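Local coordinates for Ketoacyl_synth_N domain-containing protein (Photorhabdus luminescens subsp. laumondii, PDB 6SMO) that probably takes part in building acyl chains as a member of the beta-ketoacyl synthase family, and binds a poly-beta-ketone chain in a pocket, at residues T8-I13 / A223-E228; R2-V7 / E228-A233. One frame throughout, in Å; residues are numbered along the deposited sequence.

Contact 1: residues T8-I13 / A223-E228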
loop_
_atom_site.group_PDB
_atom_site.type_symbol
_atom_site.label_atom_id
_atom_site.label_comp_id
_atom_site.label_asym_id
_atom_site.label_seq_id
_atom_site.Cartn_x
_atom_site.Cartn_y
_atom_site.Cartn_z
ATOM N N THR C 8 7.129 -7.235 -22.978
ATOM C CA THR C 8 7.535 -8.572 -23.498
ATOM C C THR C 8 6.402 -9.595 -23.332
ATOM O O THR C 8 6.369 -10.551 -24.132
ATOM C CB THR C 8 8.828 -9.053 -22.829
ATOM O OG1 THR C 8 8.699 -8.887 -21.416
ATOM C CG2 THR C 8 10.048 -8.309 -23.327
ATOM N N GLY C 9 5.519 -9.414 -22.344
ATOM C CA GLY C 9 4.383 -10.319 -22.079
ATOM C C GLY C 9 3.199 -9.584 -21.475
ATOM O O GLY C 9 3.424 -8.596 -20.750
ATOM N N VAL C 10 1.981 -10.052 -21.768
ATOM C CA VAL C 10 0.702 -9.477 -21.254
ATOM C C VAL C 10 -0.253 -10.621 -20.894
ATOM O O VAL C 10 -0.265 -11.638 -21.616
ATOM C CB VAL C 10 0.059 -8.509 -22.267
ATOM C CG1 VAL C 10 0.863 -7.227 -22.410
ATOM C CG2 VAL C 10 -0.164 -9.156 -23.627
ATOM N N GLY C 11 -1.013 -10.445 -19.810
ATOM C CA GLY C 11 -2.069 -11.367 -19.354
ATOM C C GLY C 11 -3.209 -10.601 -18.709
ATOM O O GLY C 11 -2.927 -9.623 -17.989
ATOM N N ALA C 12 -4.453 -10.961 -19.027
ATOM C CA ALA C 12 -5.661 -10.319 -18.464
ATOM C C ALA C 12 -6.805 -11.328 -18.426
ATOM O O ALA C 12 -6.766 -12.253 -19.200
ATOM C CB ALA C 12 -6.047 -9.172 -19.341
ATOM N N ILE C 13 -7.773 -11.147 -17.533
ATOM C CA ILE C 13 -8.996 -12.002 -17.486
ATOM C C ILE C 13 -10.189 -11.054 -17.380
ATOM O O ILE C 13 -10.074 -10.066 -16.708
ATOM C CB ILE C 13 -8.955 -13.037 -16.352
ATOM C CG1 ILE C 13 -8.813 -12.390 -14.977
ATOM C CG2 ILE C 13 -7.863 -14.052 -16.587
ATOM C CD1 ILE C 13 -9.030 -13.350 -13.851
ATOM N N ALA C 223 -5.589 -7.320 -15.106
ATOM C CA ALA C 223 -4.749 -7.079 -16.300
ATOM C C ALA C 223 -3.327 -6.746 -15.836
ATOM O O ALA C 223 -3.188 -5.861 -14.970
ATOM C CB ALA C 223 -5.341 -5.965 -17.128
ATOM N N PHE C 224 -2.323 -7.447 -16.372
ATOM C CA PHE C 224 -0.890 -7.291 -16.007
ATOM C C PHE C 224 -0.022 -7.295 -17.269
ATOM O O PHE C 224 -0.381 -7.963 -18.261
ATOM C CB PHE C 224 -0.461 -8.387 -15.029
ATOM C CG PHE C 224 -0.704 -8.057 -13.577
ATOM C CD1 PHE C 224 -1.937 -8.297 -12.989
ATOM C CD2 PHE C 224 0.299 -7.495 -12.801
ATOM C CE1 PHE C 224 -2.159 -7.987 -11.657
ATOM C CE2 PHE C 224 0.075 -7.186 -11.468
ATOM C CZ PHE C 224 -1.153 -7.432 -10.898
ATOM N N LEU C 225 1.089 -6.553 -17.213
ATOM C CA LEU C 225 2.128 -6.471 -18.274
ATOM C C LEU C 225 3.480 -6.866 -17.670
ATOM O O LEU C 225 3.703 -6.568 -16.479
ATOM C CB LEU C 225 2.179 -5.041 -18.827
ATOM C CG LEU C 225 0.899 -4.535 -19.492
ATOM C CD1 LEU C 225 -0.002 -3.829 -18.489
ATOM C CD2 LEU C 225 1.225 -3.602 -20.649
ATOM N N VAL C 226 4.338 -7.514 -18.463
ATOM C CA VAL C 226 5.761 -7.798 -18.114
ATOM C C VAL C 226 6.630 -6.720 -18.773
ATOM O O VAL C 226 7.075 -6.933 -19.918
ATOM C CB VAL C 226 6.190 -9.217 -18.537
ATOM C CG1 VAL C 226 7.636 -9.511 -18.161
ATOM C CG2 VAL C 226 5.270 -10.280 -17.960
ATOM N N LEU C 227 6.824 -5.595 -18.080
ATOM C CA LEU C 227 7.786 -4.527 -18.464
ATOM C C LEU C 227 9.199 -4.992 -18.094
ATOM O O LEU C 227 9.362 -5.544 -16.988
ATOM C CB LEU C 227 7.427 -3.221 -17.742
ATOM C CG LEU C 227 6.553 -2.246 -18.528
ATOM C CD1 LEU C 227 5.289 -2.920 -19.040
ATOM C CD2 LEU C 227 6.206 -1.033 -17.677
ATOM N N GLU C 228 10.172 -4.793 -18.988
ATOM C CA GLU C 228 11.606 -5.068 -18.706
ATOM C C GLU C 228 12.502 -4.181 -19.578
ATOM O O GLU C 228 12.029 -3.684 -20.619
ATOM C CB GLU C 228 11.930 -6.552 -18.894
ATOM C CG GLU C 228 11.587 -7.102 -20.266
ATOM C CD GLU C 228 12.047 -8.535 -20.474
ATOM O OE1 GLU C 228 13.271 -8.752 -20.585
ATOM O OE2 GLU C 228 11.183 -9.434 -20.507
#
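The hydroxyl of Thr8 sits between two oxygens of the partner strand. OG1 is 2.9 Å from the backbone O of Val226 and 2.7 Å from OE2 of Glu228, both within reach of its one proton. The torsion of Thr8 (chi1 48°) puts OG1 between its own N and carbonyl carbon and turns CG2 toward the glutamate. There CG2 lies against the carboxylate of Glu228, nearest OE2, and the two side chains cross at about a right angle.

Backbone bonds hold the antiparallel strands. Thr8 N donates to Val226 O, and Val226 N to Gly9 O. Gly11 N donates to Phe224 O, and Phe224 N to Gly11 O at 2.8 Å.

Val10, Ala12, Ala223 and Leu225 lie on one face of the sheet. Val10 CG1 meets Leu225 CG at 4.0 Å, and Ala12 CB meets Ala223 CB. Helix 319-329 packs on Ala223 and Leu225. On the other face, Phe224 leads away to helix 68-84, and CG2 of Val226 lies over Gly9.

Side chains along most of the pair are apolar, while backbone groups bond across it. At the Thr8 end, Arg236 and His232 would probably keep the buried Glu228 ionised, with the Thr8 hydroxyl a possible donor to OE2.

Contact 2: residues R2-V7 / E228-A233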
loop_
_atom_site.group_PDB
_atom_site.type_symbol
_atom_site.label_atom_id
_atom_site.label_comp_id
_atom_site.label_asym_id
_atom_site.label_seq_id
_atom_site.Cartn_x
_atom_site.Cartn_y
_atom_site.Cartn_z
ATOM N N ARG C 2 18.939 7.292 -18.099
ATOM C CA ARG C 2 17.630 6.780 -18.614
ATOM C C ARG C 2 17.845 5.455 -19.358
ATOM O O ARG C 2 18.841 5.347 -20.102
ATOM C CB ARG C 2 16.962 7.802 -19.541
ATOM C CG ARG C 2 16.074 8.811 -18.826
ATOM C CD ARG C 2 15.602 9.909 -19.760
ATOM N NE ARG C 2 14.341 10.504 -19.335
ATOM C CZ ARG C 2 13.128 10.021 -19.605
ATOM N NH1 ARG C 2 12.055 10.657 -19.163
ATOM N NH2 ARG C 2 12.982 8.910 -20.311
ATOM N N LYS C 3 16.932 4.499 -19.162
ATOM C CA LYS C 3 16.922 3.165 -19.822
ATOM C C LYS C 3 15.605 3.003 -20.588
ATOM O O LYS C 3 14.558 3.433 -20.063
ATOM C CB LYS C 3 17.073 2.045 -18.788
ATOM C CG LYS C 3 18.382 2.042 -18.009
ATOM C CD LYS C 3 19.527 1.387 -18.750
ATOM C CE LYS C 3 20.795 1.315 -17.926
ATOM N NZ LYS C 3 21.851 0.537 -18.615
ATOM N N ARG C 4 15.662 2.403 -21.779
ATOM C CA ARG C 4 14.477 2.133 -22.636
ATOM C C ARG C 4 13.719 0.931 -22.059
ATOM O O ARG C 4 14.367 -0.095 -21.774
ATOM C CB ARG C 4 14.912 1.906 -24.088
ATOM C CG ARG C 4 15.540 3.131 -24.739
ATOM C CD ARG C 4 16.123 2.837 -26.108
ATOM N NE ARG C 4 15.098 2.651 -27.128
ATOM C CZ ARG C 4 15.337 2.353 -28.404
ATOM N NH1 ARG C 4 14.327 2.209 -29.246
ATOM N NH2 ARG C 4 16.577 2.198 -28.837
ATOM N N VAL C 5 12.401 1.073 -21.882
ATOM C CA VAL C 5 11.494 0.047 -21.284
ATOM C C VAL C 5 10.605 -0.516 -22.399
ATOM O O VAL C 5 10.080 0.290 -23.196
ATOM C CB VAL C 5 10.649 0.646 -20.143
ATOM C CG1 VAL C 5 9.831 -0.417 -19.422
ATOM C CG2 VAL C 5 11.505 1.419 -19.151
ATOM N N VAL C 6 10.435 -1.842 -22.438
ATOM C CA VAL C 6 9.662 -2.569 -23.491
ATOM C C VAL C 6 8.730 -3.589 -22.826
ATOM O O VAL C 6 9.101 -4.137 -21.769
ATOM C CB VAL C 6 10.596 -3.244 -24.515
ATOM C CG1 VAL C 6 11.260 -2.224 -25.427
ATOM C CG2 VAL C 6 11.641 -4.130 -23.854
ATOM N N VAL C 7 7.566 -3.826 -23.440
ATOM C CA VAL C 7 6.556 -4.844 -23.017
ATOM C C VAL C 7 6.890 -6.157 -23.733
ATOM O O VAL C 7 6.927 -6.147 -24.980
ATOM C CB VAL C 7 5.119 -4.382 -23.335
ATOM C CG1 VAL C 7 4.077 -5.352 -22.797
ATOM C CG2 VAL C 7 4.845 -2.973 -22.826
ATOM N N GLU C 228 10.172 -4.793 -18.988
ATOM C CA GLU C 228 11.606 -5.068 -18.706
ATOM C C GLU C 228 12.502 -4.181 -19.578
ATOM O O GLU C 228 12.029 -3.684 -20.619
ATOM C CB GLU C 228 11.930 -6.552 -18.894
ATOM C CG GLU C 228 11.587 -7.102 -20.266
ATOM C CD GLU C 228 12.047 -8.535 -20.474
ATOM O OE1 GLU C 228 13.271 -8.752 -20.585
ATOM O OE2 GLU C 228 11.183 -9.434 -20.507
ATOM N N GLU C 229 13.754 -4.008 -19.143
ATOM C CA GLU C 229 14.788 -3.155 -19.791
ATOM C C GLU C 229 15.079 -3.704 -21.193
ATOM O O GLU C 229 15.099 -4.942 -21.351
ATOM C CB GLU C 229 16.037 -3.110 -18.906
ATOM C CG GLU C 229 17.008 -1.999 -19.262
ATOM C CD GLU C 229 18.150 -2.411 -20.174
ATOM O OE1 GLU C 229 18.388 -1.708 -21.179
ATOM O OE2 GLU C 229 18.805 -3.430 -19.873
ATOM N N ARG C 230 15.287 -2.809 -22.166
ATOM C CA ARG C 230 15.353 -3.130 -23.618
ATOM C C ARG C 230 16.537 -4.064 -23.899
ATOM O O ARG C 230 16.336 -5.056 -24.628
ATOM C CB ARG C 230 15.462 -1.847 -24.448
ATOM C CG ARG C 230 15.339 -2.063 -25.950
ATOM C CD ARG C 230 15.174 -0.761 -26.709
ATOM N NE ARG C 230 15.202 -0.956 -28.152
ATOM C CZ ARG C 230 16.303 -1.103 -28.889
ATOM N NH1 ARG C 230 16.200 -1.273 -30.196
ATOM N NH2 ARG C 230 17.501 -1.083 -28.327
ATOM N N GLN C 231 17.718 -3.753 -23.356
ATOM C CA GLN C 231 18.966 -4.537 -23.568
ATOM C C GLN C 231 18.809 -5.930 -22.942
ATOM O O GLN C 231 19.294 -6.898 -23.555
ATOM C CB GLN C 231 20.181 -3.797 -23.002
ATOM C CG GLN C 231 20.480 -2.479 -23.708
ATOM C CD GLN C 231 20.809 -2.656 -25.171
ATOM O OE1 GLN C 231 20.183 -2.057 -26.043
ATOM N NE2 GLN C 231 21.794 -3.493 -25.453
ATOM N N HIS C 232 18.149 -6.024 -21.782
ATOM C CA HIS C 232 17.853 -7.299 -21.072
ATOM C C HIS C 232 16.933 -8.177 -21.932
ATOM O O HIS C 232 17.123 -9.409 -21.922
ATOM C CB HIS C 232 17.242 -7.030 -19.689
ATOM C CG HIS C 232 17.010 -8.264 -18.883
ATOM N ND1 HIS C 232 15.848 -9.007 -18.983
ATOM C CD2 HIS C 232 17.782 -8.892 -17.968
ATOM C CE1 HIS C 232 15.913 -10.036 -18.163
ATOM N NE2 HIS C 232 17.090 -9.988 -17.527
ATOM N N ALA C 233 15.975 -7.563 -22.636
ATOM C CA ALA C 233 14.999 -8.245 -23.520
ATOM C C ALA C 233 15.709 -8.772 -24.774
ATOM O O ALA C 233 15.450 -9.932 -25.153
ATOM C CB ALA C 233 13.872 -7.306 -23.876
#
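The guanidinium of Arg230 stacks flat on that of Arg4, and the two chains run alongside each other. In Arg230, CG is anti to the backbone N (chi1 -172°) and the chain runs straight as far as NE. Its CB packs 3.4 Å from Arg4 O, which also accepts a bond from Arg230 N. CG meets Val6 CG1 at 4.1 Å, and CD meets Arg4 NE at 3.4 Å. NE sits over the centre of the Arg4 guanidinium, and CZ is 3.3 Å from Arg4 NH2. At the tip, NH1 and NH2 both lie near the same Arg4 NH2. The planes are 5° apart and their centres 3.6 Å apart. These are like charges, and a salt bridge from Arg4 NE to Glu243 probably offsets part of the repulsion.

Val6 pairs with Glu228 through two backbone bonds, Val6 N to Glu228 O and Glu228 N to Val6 O. Its CG2 reaches Ala233 CB at 3.9 Å. His232 ND1 donates to Glu228 OE1, while OE2 turns to Thr8 and Arg236.

Glu229 is the N-cap. Its carboxylate accepts from Gln231 N and His232 N, each meeting its oxygen well out of the carboxylate plane. This is an antiparallel strand pair in which one strand runs directly into a side-chain-capped helix, 230-235, where the strand pairing ends.

Overall arrangement
The chain starts at contact 2, where residues 2-7 run from the N-terminal tail into the start of strand 5-13, and runs on into contact 1 at residues 8-13. More than two hundred residues later it returns along strand 218-229. Residues 223-228 close the inner loop, contact 1, and residues 228-233 then close the outer one, contact 2. The two loops are thus nested, and they share Glu228. Leu227 packs on Val5 and Val7, and Thr8 touches Ala233, so the contacts form one continuous seam. That seam joins two central strands of the mixed sheet. Strand 5-13 also pairs with strand 242-251, and strand 218-229 with strand 180-187, consistent with a thiolase-type core.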